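Local coordinates for protein MucR Phosphodiesterase (Pseudomonas aeruginosa, PDB 5M1T) that belongs to the EAL-domain phosphodiesterase family, with a TIM-barrel-like fold whose pocket holds C2E and magnesium ions, at residues A[67-72]-A[268-273]; A[137-142]-A[174-179]; A[224-229]-A[252-257]. All blocks are in the same frame, centred on the assembly; numbering follows the deposited sequence.

All three contacts belong to one EAL domain, a TIM-barrel-like fold in which a ring of strands is surrounded by helices. Contact 1 joins strand 61-72 to the loop leading into helix 273-276. Its segments are 196 residues apart, and contacts 2 and 3 both fall between them, with contact 2 complete before contact 3 begins. Contact 2 pairs helices 135-145 and 166-178, and contact 3 pairs helices 220-236 and 248-257. The centres of contacts 2 and 3 lie about 33 Å apart, on opposite sides of the chain's centre, whereas the centre of contact 1 is about 26 and 28 Å from theirs. Contact 1 lines the C2E pocket, while the other two join neighbouring helices of the outer layer.

Contact 1 (A[67-72]-A[268-273]); sequences LLRWEH and GRPMPA. With C2E (9,9'-[(2R,3R,3aS,5S,7aR,9R,10R,10aS,12S,14aR)-3,5,10,12-tetrahydroxy-5,12-dioxidooctahydro-2H,7H-difuro[3,2-d:3',2'-j][1,3,7,9,2,8]tetraoxadiphosphacyclododecine-2,9-diyl]bis(2-amino-1,9-dihydro-6H-purin-6-one)), chain C.
Leu67, on strand 61-72, and Pro270, in the loop before helix 273-276, come closest across the two backbones, with CA atoms 7.3 Å apart and no hydrogen bond joining the segments. The pyrrolidine ring makes the contact: Pro270 CG meets Leu67 CD1 at 3.7 Å, and the two side chains cross obliquely. The same Pro270 CG lies 3.7 Å from Arg69 NH2, approaching the guanidinium at a slant. A compact apolar ring suits this place, because it packs against a leucine methyl and the end of an arginine without competing for the hydrogen bonds of C2E. The Arg69 chain bends at its second torsion (chi2 -85°) and presents the edge of the guanidinium to C2E. Arg69 NH1 and Arg69 NH2 both donate to C2E O21, each at 2.7 Å and both clearly bent, forming a fork on one phosphate oxygen. Arg69 NH1 also bonds to Leu68 O at 2.7 Å, arriving from above the carbonyl plane, and this second bond helps fix the rotation of the group. One residue earlier, Leu68 N donates to C2E N71 at 3.1 Å in a nearly straight bond of 177°, while the Leu68 side chain packs on Trp99 and Val100 of helix 93-113. Leu67 CD2 lies 3.7 Å from C2E O5'. The strand thus reads both a base nitrogen and a phosphate oxygen of C2E, and the positive guanidinium probably offsets part of the phosphate charge.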
loop_
_atom_site.group_PDB
_atom_site.type_symbol
_atom_site.label_atom_id
_atom_site.label_comp_id
_atom_site.label_asym_id
_atom_site.label_seq_id
_atom_site.Cartn_x
_atom_site.Cartn_y
_atom_site.Cartn_z
ATOM N N LEU A 67 -2.289 16.660 -13.776
ATOM C CA LEU A 67 -3.391 16.996 -12.896
ATOM C C LEU A 67 -4.751 16.582 -13.529
ATOM O O LEU A 67 -5.126 17.010 -14.625
ATOM C CB LEU A 67 -3.381 18.506 -12.600
ATOM C CG LEU A 67 -2.216 19.029 -11.753
ATOM C CD1 LEU A 67 -2.148 20.571 -11.728
ATOM C CD2 LEU A 67 -2.305 18.469 -10.330
ATOM N N LEU A 68 -5.486 15.745 -12.812
ATOM C CA LEU A 68 -6.684 15.156 -13.340
ATOM C C LEU A 68 -7.820 16.172 -13.334
ATOM O O LEU A 68 -7.967 16.958 -12.387
ATOM C CB LEU A 68 -7.053 13.930 -12.510
ATOM C CG LEU A 68 -8.226 13.039 -12.973
ATOM C CD1 LEU A 68 -7.912 12.392 -14.297
ATOM C CD2 LEU A 68 -8.541 11.984 -11.910
ATOM N N ARG A 69 -8.606 16.167 -14.409
ATOM C CA ARG A 69 -9.824 16.959 -14.491
ATOM C C ARG A 69 -10.988 16.071 -14.978
ATOM O O ARG A 69 -10.782 15.041 -15.645
ATOM C CB ARG A 69 -9.618 18.108 -15.441
ATOM C CG ARG A 69 -8.489 19.055 -15.031
ATOM C CD ARG A 69 -8.997 20.104 -14.051
ATOM N NE ARG A 69 -7.939 20.987 -13.540
ATOM C CZ ARG A 69 -7.052 20.686 -12.585
ATOM N NH1 ARG A 69 -7.023 19.495 -12.026
ATOM N NH2 ARG A 69 -6.169 21.585 -12.198
ATOM N N TRP A 70 -12.207 16.454 -14.641
ATOM C CA TRP A 70 -13.367 15.699 -15.103
ATOM C C TRP A 70 -14.288 16.646 -15.882
ATOM O O TRP A 70 -14.883 17.561 -15.312
ATOM C CB TRP A 70 -14.036 15.034 -13.891
ATOM C CG TRP A 70 -15.262 14.198 -14.157
ATOM C CD1 TRP A 70 -15.760 13.811 -15.355
ATOM C CD2 TRP A 70 -16.114 13.627 -13.160
ATOM N NE1 TRP A 70 -16.882 13.035 -15.172
ATOM C CE2 TRP A 70 -17.114 12.904 -13.827
ATOM C CE3 TRP A 70 -16.115 13.653 -11.762
ATOM C CZ2 TRP A 70 -18.130 12.212 -13.144
ATOM C CZ3 TRP A 70 -17.116 12.949 -11.078
ATOM C CH2 TRP A 70 -18.111 12.246 -11.775
ATOM N N GLU A 71 -14.341 16.465 -17.192
ATOM C CA GLU A 71 -15.275 17.205 -18.030
ATOM C C GLU A 71 -16.645 16.582 -17.896
ATOM O O GLU A 71 -16.976 15.620 -18.573
ATOM C CB GLU A 71 -14.884 17.161 -19.505
ATOM C CG GLU A 71 -13.518 17.724 -19.805
ATOM C CD GLU A 71 -13.129 17.531 -21.262
ATOM O OE1 GLU A 71 -13.615 16.549 -21.908
ATOM O OE2 GLU A 71 -12.350 18.375 -21.749
ATOM N N HIS A 72 -17.447 17.174 -17.029
ATOM C CA HIS A 72 -18.781 16.665 -16.780
ATOM C C HIS A 72 -19.847 17.316 -17.692
ATOM O O HIS A 72 -19.938 18.541 -17.791
ATOM C CB HIS A 72 -19.138 16.825 -15.303
ATOM C CG HIS A 72 -20.271 15.960 -14.880
ATOM N ND1 HIS A 72 -21.589 16.300 -15.103
ATOM C CD2 HIS A 72 -20.290 14.737 -14.305
ATOM C CE1 HIS A 72 -22.373 15.340 -14.652
ATOM N NE2 HIS A 72 -21.612 14.378 -14.166
ATOM N N GLY A 268 2.212 29.620 -15.332
ATOM C CA GLY A 268 1.432 28.853 -16.285
ATOM C C GLY A 268 0.433 27.957 -15.586
ATOM O O GLY A 268 0.806 27.151 -14.749
ATOM N N ARG A 269 -0.834 28.114 -15.931
ATOM C CA ARG A 269 -1.885 27.321 -15.320
ATOM C C ARG A 269 -1.884 25.905 -15.915
ATOM O O ARG A 269 -1.320 25.683 -17.004
ATOM C CB ARG A 269 -3.239 27.972 -15.576
ATOM C CG ARG A 269 -3.405 29.325 -14.923
ATOM C CD ARG A 269 -4.809 29.876 -15.075
ATOM N NE ARG A 269 -4.994 31.103 -14.279
ATOM C CZ ARG A 269 -5.932 31.292 -13.346
ATOM N NH1 ARG A 269 -6.834 30.358 -13.053
ATOM N NH2 ARG A 269 -5.981 32.439 -12.699
ATOM N N PRO A 270 -2.520 24.951 -15.207
ATOM C CA PRO A 270 -2.743 23.632 -15.789
ATOM C C PRO A 270 -3.505 23.785 -17.082
ATOM O O PRO A 270 -4.454 24.548 -17.127
ATOM C CB PRO A 270 -3.619 22.914 -14.740
ATOM C CG PRO A 270 -3.327 23.661 -13.458
ATOM C CD PRO A 270 -3.112 25.075 -13.866
ATOM N N MET A 271 -3.062 23.099 -18.128
ATOM C CA MET A 271 -3.780 23.102 -19.384
ATOM C C MET A 271 -3.591 21.760 -20.117
ATOM O O MET A 271 -2.681 21.002 -19.804
ATOM C CB MET A 271 -3.394 24.335 -20.240
ATOM C CG MET A 271 -1.912 24.514 -20.534
ATOM S SD MET A 271 -1.501 26.078 -21.389
ATOM C CE MET A 271 -0.681 26.919 -20.006
ATOM N N PRO A 272 -4.485 21.442 -21.063
ATOM C CA PRO A 272 -4.301 20.238 -21.880
ATOM C C PRO A 272 -3.006 20.286 -22.718
ATOM O O PRO A 272 -2.522 21.378 -23.087
ATOM C CB PRO A 272 -5.540 20.217 -22.805
ATOM C CG PRO A 272 -6.470 21.209 -22.229
ATOM C CD PRO A 272 -5.658 22.213 -21.481
ATOM N N ALA A 273 -2.466 19.095 -22.990
ATOM C CA ALA A 273 -1.168 18.939 -23.633
ATOM C C ALA A 273 -1.069 19.758 -24.920
ATOM O O ALA A 273 -0.059 20.405 -25.180
ATOM C CB ALA A 273 -0.934 17.483 -23.942
HETATM P P1 C2E C . -1.375 18.882 -5.604
HETATM O O2P C2E C . -0.566 17.638 -5.845
HETATM O O1P C2E C . -0.848 19.794 -4.515
HETATM O "O5'" C2E C . -1.447 19.671 -6.989
HETATM C "C5'" C2E C . -1.286 21.071 -7.035
HETATM C "C4'" C2E C . -2.621 21.776 -6.947
HETATM O "O4'" C2E C . -2.376 23.188 -6.803
HETATM C "C3'" C2E C . -3.450 21.615 -8.209
HETATM O "O3'" C2E C . -4.832 21.624 -7.853
HETATM C "C2'" C2E C . -3.143 22.861 -9.012
HETATM O "O2'" C2E C . -4.185 23.218 -9.920
HETATM C "C1'" C2E C . -3.028 23.869 -7.877
HETATM N N9 C2E C . -2.253 25.061 -8.216
HETATM C C8 C2E C . -1.105 25.112 -8.911
HETATM N N7 C2E C . -0.680 26.390 -9.012
HETATM C C5 C2E C . -1.559 27.164 -8.360
HETATM C C6 C2E C . -1.701 28.597 -8.082
HETATM O O6 C2E C . -0.838 29.403 -8.495
HETATM N N1 C2E C . -2.773 28.983 -7.371
HETATM C C2 C2E C . -3.703 28.110 -6.923
HETATM N N2 C2E C . -4.765 28.560 -6.217
HETATM N N3 C2E C . -3.625 26.784 -7.135
HETATM C C4 C2E C . -2.596 26.278 -7.841
HETATM P P11 C2E C . -5.840 20.526 -8.457
HETATM O O21 C2E C . -5.517 20.334 -9.930
HETATM O O11 C2E C . -7.238 21.018 -8.291
HETATM O O5A C2E C . -5.569 19.161 -7.669
HETATM C C5A C2E C . -5.763 19.140 -6.252
HETATM C C4A C2E C . -5.155 17.879 -5.675
HETATM O O4A C2E C . -5.735 16.723 -6.269
HETATM C C3A C2E C . -3.689 17.737 -5.989
HETATM O O3A C2E C . -2.870 18.510 -5.130
HETATM C C2A C2E C . -3.462 16.256 -5.831
HETATM O O2A C2E C . -3.324 15.892 -4.465
HETATM C C1A C2E C . -4.760 15.676 -6.334
HETATM N N91 C2E C . -4.596 15.168 -7.726
HETATM C C81 C2E C . -4.676 15.845 -8.890
HETATM N N71 C2E C . -4.498 15.008 -9.947
HETATM C C51 C2E C . -4.300 13.780 -9.438
HETATM C C61 C2E C . -4.041 12.432 -9.974
HETATM O O61 C2E C . -3.947 12.251 -11.208
HETATM N N11 C2E C . -3.896 11.423 -9.097
HETATM C C21 C2E C . -3.977 11.620 -7.763
HETATM N N21 C2E C . -3.824 10.574 -6.932
HETATM N N31 C2E C . -4.210 12.823 -7.196
HETATM C C41 C2E C . -4.362 13.901 -7.986
#

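Contact 2 (A[137-142]-A[174-179]); sequences DSVRNA and EQLSAM
Arg140, which meets Met179 across the contact, stands on a turn of helix 135-145 whose shortest polar bond runs from Asn141 N to Asp137 O at 2.8 Å. On the same turn Arg140 NH2 reaches back to Asp137 OD1 at 3.3 Å, a weak hydrogen bond within a salt bridge, with the carboxylate oxygen in plane at the guanidinium edge. Asp137 OD2 also forms a long, weak ion pair with Arg234 of the second subunit. The arginine crosses Met179 at about a right angle, and Arg140 NH1 lies 4.0 Å from Met179 SD. Beneath this charged end, Met179 CE settles against the helix, 3.7 Å from Arg140 CA and 3.8 Å from Arg140 CB. In the TIM-barrel-like fold these are neighbouring outer helices, with strand 153-158 lying between them in the chain; Leu155 of that strand touches both Val139 and Leu176. Methionine suits this place because its unbranched, flexible chain can bend: the turn about the CG-SD bond (chi3 53°) swings CE onto the opposing helix. Val139, short and branched at CB, sends its two methyls to different partners, Val139 CG1 to Met179 CE at 3.9 Å and Val139 CG2 to Leu176 CD2 at 4.3 Å. On the flank nearer helix 93-113, Val139 leans on Leu101, and Ser138 OG is hydrogen-bonded to Glu98 OE1.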
loop_
_atom_site.group_PDB
_atom_site.type_symbol
_atom_site.label_atom_id
_atom_site.label_comp_id
_atom_site.label_asym_id
_atom_site.label_seq_id
_atom_site.Cartn_x
_atom_site.Cartn_y
_atom_site.Cartn_z
ATOM N N ASP A 137 4.788 -2.856 -9.960
ATOM C CA ASP A 137 4.611 -3.596 -11.184
ATOM C C ASP A 137 3.913 -2.715 -12.197
ATOM O O ASP A 137 4.270 -2.717 -13.371
ATOM C CB ASP A 137 3.814 -4.897 -10.954
ATOM C CG ASP A 137 4.598 -5.920 -10.171
ATOM O OD1 ASP A 137 5.779 -5.660 -9.855
ATOM O OD2 ASP A 137 4.032 -6.987 -9.839
ATOM N N SER A 138 2.935 -1.946 -11.739
ATOM C CA SER A 138 2.145 -1.046 -12.607
ATOM C C SER A 138 2.994 0.098 -13.174
ATOM O O SER A 138 2.800 0.535 -14.314
ATOM C CB SER A 138 0.972 -0.494 -11.785
ATOM O OG SER A 138 0.274 0.540 -12.449
ATOM N N VAL A 139 3.945 0.590 -12.383
ATOM C CA VAL A 139 4.828 1.640 -12.875
ATOM C C VAL A 139 5.735 1.051 -13.925
ATOM O O VAL A 139 5.822 1.562 -15.021
ATOM C CB VAL A 139 5.624 2.306 -11.735
ATOM C CG1 VAL A 139 6.803 3.097 -12.259
ATOM C CG2 VAL A 139 4.678 3.189 -10.925
ATOM N N ARG A 140 6.379 -0.054 -13.588
ATOM C CA ARG A 140 7.244 -0.767 -14.541
ATOM C C ARG A 140 6.488 -1.092 -15.837
ATOM O O ARG A 140 7.003 -0.836 -16.911
ATOM C CB ARG A 140 7.840 -2.033 -13.911
ATOM C CG ARG A 140 8.526 -2.954 -14.917
ATOM C CD ARG A 140 9.326 -4.080 -14.281
ATOM N NE ARG A 140 8.799 -4.492 -12.975
ATOM C CZ ARG A 140 9.399 -4.267 -11.799
ATOM N NH1 ARG A 140 10.571 -3.628 -11.718
ATOM N NH2 ARG A 140 8.825 -4.689 -10.677
ATOM N N ASN A 141 5.272 -1.635 -15.749
ATOM C CA ASN A 141 4.506 -1.967 -16.962
ATOM C C ASN A 141 4.199 -0.724 -17.814
ATOM O O ASN A 141 4.282 -0.780 -19.050
ATOM C CB ASN A 141 3.178 -2.671 -16.659
ATOM C CG ASN A 141 3.337 -4.024 -15.934
ATOM O OD1 ASN A 141 4.436 -4.582 -15.796
ATOM N ND2 ASN A 141 2.228 -4.540 -15.457
ATOM N N ALA A 142 3.819 0.390 -17.176
ATOM C CA ALA A 142 3.469 1.613 -17.930
ATOM C C ALA A 142 4.652 2.225 -18.677
ATOM O O ALA A 142 4.491 2.751 -19.771
ATOM C CB ALA A 142 2.850 2.659 -17.021
ATOM N N GLU A 174 12.483 2.790 -2.374
ATOM C CA GLU A 174 13.757 2.233 -2.812
ATOM C C GLU A 174 13.603 1.427 -4.112
ATOM O O GLU A 174 14.395 1.590 -5.033
ATOM C CB GLU A 174 14.412 1.352 -1.724
ATOM C CG GLU A 174 15.076 2.100 -0.561
ATOM C CD GLU A 174 16.174 3.090 -0.978
ATOM O OE1 GLU A 174 16.522 3.160 -2.190
ATOM O OE2 GLU A 174 16.694 3.835 -0.088
ATOM N N GLN A 175 12.577 0.582 -4.200
ATOM C CA GLN A 175 12.328 -0.142 -5.443
ATOM C C GLN A 175 12.145 0.825 -6.617
ATOM O O GLN A 175 12.823 0.704 -7.626
ATOM C CB GLN A 175 11.081 -1.013 -5.349
ATOM C CG GLN A 175 11.229 -2.267 -4.519
ATOM C CD GLN A 175 9.909 -2.986 -4.398
ATOM O OE1 GLN A 175 9.151 -2.758 -3.459
ATOM N NE2 GLN A 175 9.599 -3.813 -5.378
ATOM N N LEU A 176 11.228 1.784 -6.461
ATOM C CA LEU A 176 10.954 2.767 -7.496
ATOM C C LEU A 176 12.210 3.546 -7.913
ATOM O O LEU A 176 12.440 3.780 -9.099
ATOM C CB LEU A 176 9.885 3.731 -7.024
ATOM C CG LEU A 176 8.496 3.139 -6.817
ATOM C CD1 LEU A 176 7.583 4.127 -6.115
ATOM C CD2 LEU A 176 7.871 2.736 -8.133
ATOM N N SER A 177 13.042 3.907 -6.945
ATOM C CA SER A 177 14.258 4.687 -7.199
ATOM C C SER A 177 15.343 3.855 -7.907
ATOM O O SER A 177 16.083 4.361 -8.730
ATOM C CB SER A 177 14.798 5.225 -5.873
ATOM O OG SER A 177 15.976 5.918 -6.100
ATOM N N ALA A 178 15.424 2.574 -7.573
ATOM C CA ALA A 178 16.354 1.651 -8.228
ATOM C C ALA A 178 15.973 1.442 -9.702
ATOM O O ALA A 178 16.832 1.194 -10.531
ATOM C CB ALA A 178 16.394 0.309 -7.484
ATOM N N MET A 179 14.681 1.527 -10.015
ATOM C CA MET A 179 14.204 1.464 -11.410
ATOM C C MET A 179 14.556 2.725 -12.179
ATOM O O MET A 179 14.480 2.752 -13.392
ATOM C CB MET A 179 12.691 1.343 -11.463
ATOM C CG MET A 179 12.109 0.064 -10.916
ATOM S SD MET A 179 10.314 0.241 -10.854
ATOM C CE MET A 179 9.956 0.741 -12.534
#

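Contact 3 (A[224-229]-A[252-257]); sequences AIVSAI and EFLTRL
Apolar contacts between Val226 and two leucines, Leu254 and Leu257, make up most of the direct contact between the helices. Val226 CG1, anti to the backbone N (chi1 168°), meets Leu257 CD1 at 3.7 Å and Leu254 CD2 at 3.9 Å, so one methyl serves both partners. The valine crosses each leucine at about a right angle. Its short branched side chain suits a place where the axes of segments 224-229 and 252-257 approach to 10.9 Å at an angle of 39° and are spanned by the longer leucines. Leu254 also reaches Leu262 of strand 261-263, and Val226 touches Phe212 and Ile208, so the pair packs inward on the TIM-barrel-like fold. Within its own segment, Leu257 CG lies over a face of the Phe253 ring, offset toward the rim. Of the polar side chains, Ser227 borders the leucine, Ser227 OG lying 3.7 Å from Leu257 CD1. That hydroxyl is hydrogen-bonded to Ala223 O, one turn back, which lets a small polar residue tolerate an apolar neighbour. On the exposed side of helix 248-257, Arg256 NE donates to Glu252 OE2 at 3.2 Å and 174°, a salt bridge along one turn, with the acceptor in the guanidinium plane. With no hydrogen bond or salt bridge between the segments, their direct attachment rests mainly on methyl contacts, while the polar groups answer partners on their own helices.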
loop_
_atom_site.group_PDB
_atom_site.type_symbol
_atom_site.label_atom_id
_atom_site.label_comp_id
_atom_site.label_asym_id
_atom_site.label_seq_id
_atom_site.Cartn_x
_atom_site.Cartn_y
_atom_site.Cartn_z
ATOM N N ALA A 224 9.283 32.174 7.571
ATOM C CA ALA A 224 10.283 31.399 8.264
ATOM C C ALA A 224 10.143 29.920 7.900
ATOM O O ALA A 224 11.141 29.220 7.655
ATOM C CB ALA A 224 10.200 31.615 9.773
ATOM N N ILE A 225 8.907 29.449 7.816
ATOM C CA ILE A 225 8.654 28.039 7.528
ATOM C C ILE A 225 9.154 27.724 6.126
ATOM O O ILE A 225 9.848 26.714 5.918
ATOM C CB ILE A 225 7.160 27.692 7.643
ATOM C CG1 ILE A 225 6.679 27.900 9.076
ATOM C CG2 ILE A 225 6.877 26.273 7.142
ATOM C CD1 ILE A 225 5.161 27.843 9.215
ATOM N N VAL A 226 8.830 28.598 5.175
ATOM C CA VAL A 226 9.294 28.392 3.802
ATOM C C VAL A 226 10.826 28.398 3.748
ATOM O O VAL A 226 11.448 27.584 3.057
ATOM C CB VAL A 226 8.702 29.447 2.852
ATOM C CG1 VAL A 226 9.387 29.440 1.485
ATOM C CG2 VAL A 226 7.215 29.170 2.688
ATOM N N SER A 227 11.447 29.304 4.487
ATOM C CA SER A 227 12.889 29.368 4.500
ATOM C C SER A 227 13.483 28.104 5.065
ATOM O O SER A 227 14.489 27.620 4.571
ATOM C CB SER A 227 13.345 30.573 5.327
ATOM O OG SER A 227 12.858 31.768 4.698
ATOM N N ALA A 228 12.861 27.566 6.112
ATOM C CA ALA A 228 13.328 26.332 6.719
ATOM C C ALA A 228 13.247 25.159 5.714
ATOM O O ALA A 228 14.163 24.346 5.646
ATOM C CB ALA A 228 12.526 26.028 7.954
ATOM N N ILE A 229 12.156 25.081 4.943
ATOM C CA ILE A 229 12.003 23.991 3.954
ATOM C C ILE A 229 13.133 24.065 2.903
ATOM O O ILE A 229 13.783 23.064 2.580
ATOM C CB ILE A 229 10.607 24.036 3.281
ATOM C CG1 ILE A 229 9.534 23.678 4.316
ATOM C CG2 ILE A 229 10.538 23.039 2.123
ATOM C CD1 ILE A 229 8.106 23.932 3.919
ATOM N N GLU A 252 9.813 36.626 -6.862
ATOM C CA GLU A 252 11.078 37.283 -6.495
ATOM C C GLU A 252 11.594 36.773 -5.163
ATOM O O GLU A 252 12.763 36.462 -5.039
ATOM C CB GLU A 252 10.913 38.804 -6.438
ATOM C CG GLU A 252 12.215 39.573 -6.215
ATOM C CD GLU A 252 12.656 39.653 -4.734
ATOM O OE1 GLU A 252 11.807 39.644 -3.806
ATOM O OE2 GLU A 252 13.885 39.741 -4.465
ATOM N N PHE A 253 10.722 36.682 -4.174
ATOM C CA PHE A 253 11.140 36.261 -2.855
ATOM C C PHE A 253 11.594 34.802 -2.858
ATOM O O PHE A 253 12.628 34.425 -2.308
ATOM C CB PHE A 253 9.980 36.495 -1.858
ATOM C CG PHE A 253 10.133 35.761 -0.592
ATOM C CD1 PHE A 253 11.034 36.182 0.351
ATOM C CD2 PHE A 253 9.412 34.603 -0.363
ATOM C CE1 PHE A 253 11.197 35.475 1.534
ATOM C CE2 PHE A 253 9.566 33.895 0.816
ATOM C CZ PHE A 253 10.449 34.339 1.769
ATOM N N LEU A 254 10.823 33.966 -3.525
ATOM C CA LEU A 254 11.161 32.539 -3.559
ATOM C C LEU A 254 12.455 32.317 -4.299
ATOM O O LEU A 254 13.231 31.435 -3.961
ATOM C CB LEU A 254 10.016 31.758 -4.196
ATOM C CG LEU A 254 8.779 31.758 -3.303
ATOM C CD1 LEU A 254 7.545 31.361 -4.088
ATOM C CD2 LEU A 254 8.961 30.851 -2.093
ATOM N N THR A 255 12.684 33.129 -5.331
ATOM C CA THR A 255 13.917 33.024 -6.095
ATOM C C THR A 255 15.122 33.413 -5.226
ATOM O O THR A 255 16.137 32.695 -5.175
ATOM C CB THR A 255 13.817 33.844 -7.399
ATOM O OG1 THR A 255 12.825 33.224 -8.252
ATOM C CG2 THR A 255 15.168 33.891 -8.156
ATOM N N ARG A 256 14.994 34.530 -4.516
ATOM C CA ARG A 256 16.057 35.010 -3.654
ATOM C C ARG A 256 16.388 34.017 -2.550
ATOM O O ARG A 256 17.545 33.910 -2.150
ATOM C CB ARG A 256 15.713 36.382 -3.057
ATOM C CG ARG A 256 16.828 36.945 -2.188
ATOM C CD ARG A 256 16.686 38.420 -1.882
ATOM N NE ARG A 256 15.299 38.888 -1.770
ATOM C CZ ARG A 256 14.563 38.899 -0.659
ATOM N NH1 ARG A 256 15.014 38.408 0.493
ATOM N NH2 ARG A 256 13.324 39.371 -0.720
ATOM N N LEU A 257 15.384 33.282 -2.073
ATOM C CA LEU A 257 15.613 32.243 -1.069
ATOM C C LEU A 257 16.446 31.103 -1.610
ATOM O O LEU A 257 17.125 30.412 -0.878
ATOM C CB LEU A 257 14.293 31.640 -0.590
ATOM C CG LEU A 257 13.435 32.383 0.422
ATOM C CD1 LEU A 257 12.477 31.362 1.031
ATOM C CD2 LEU A 257 14.287 33.060 1.481
#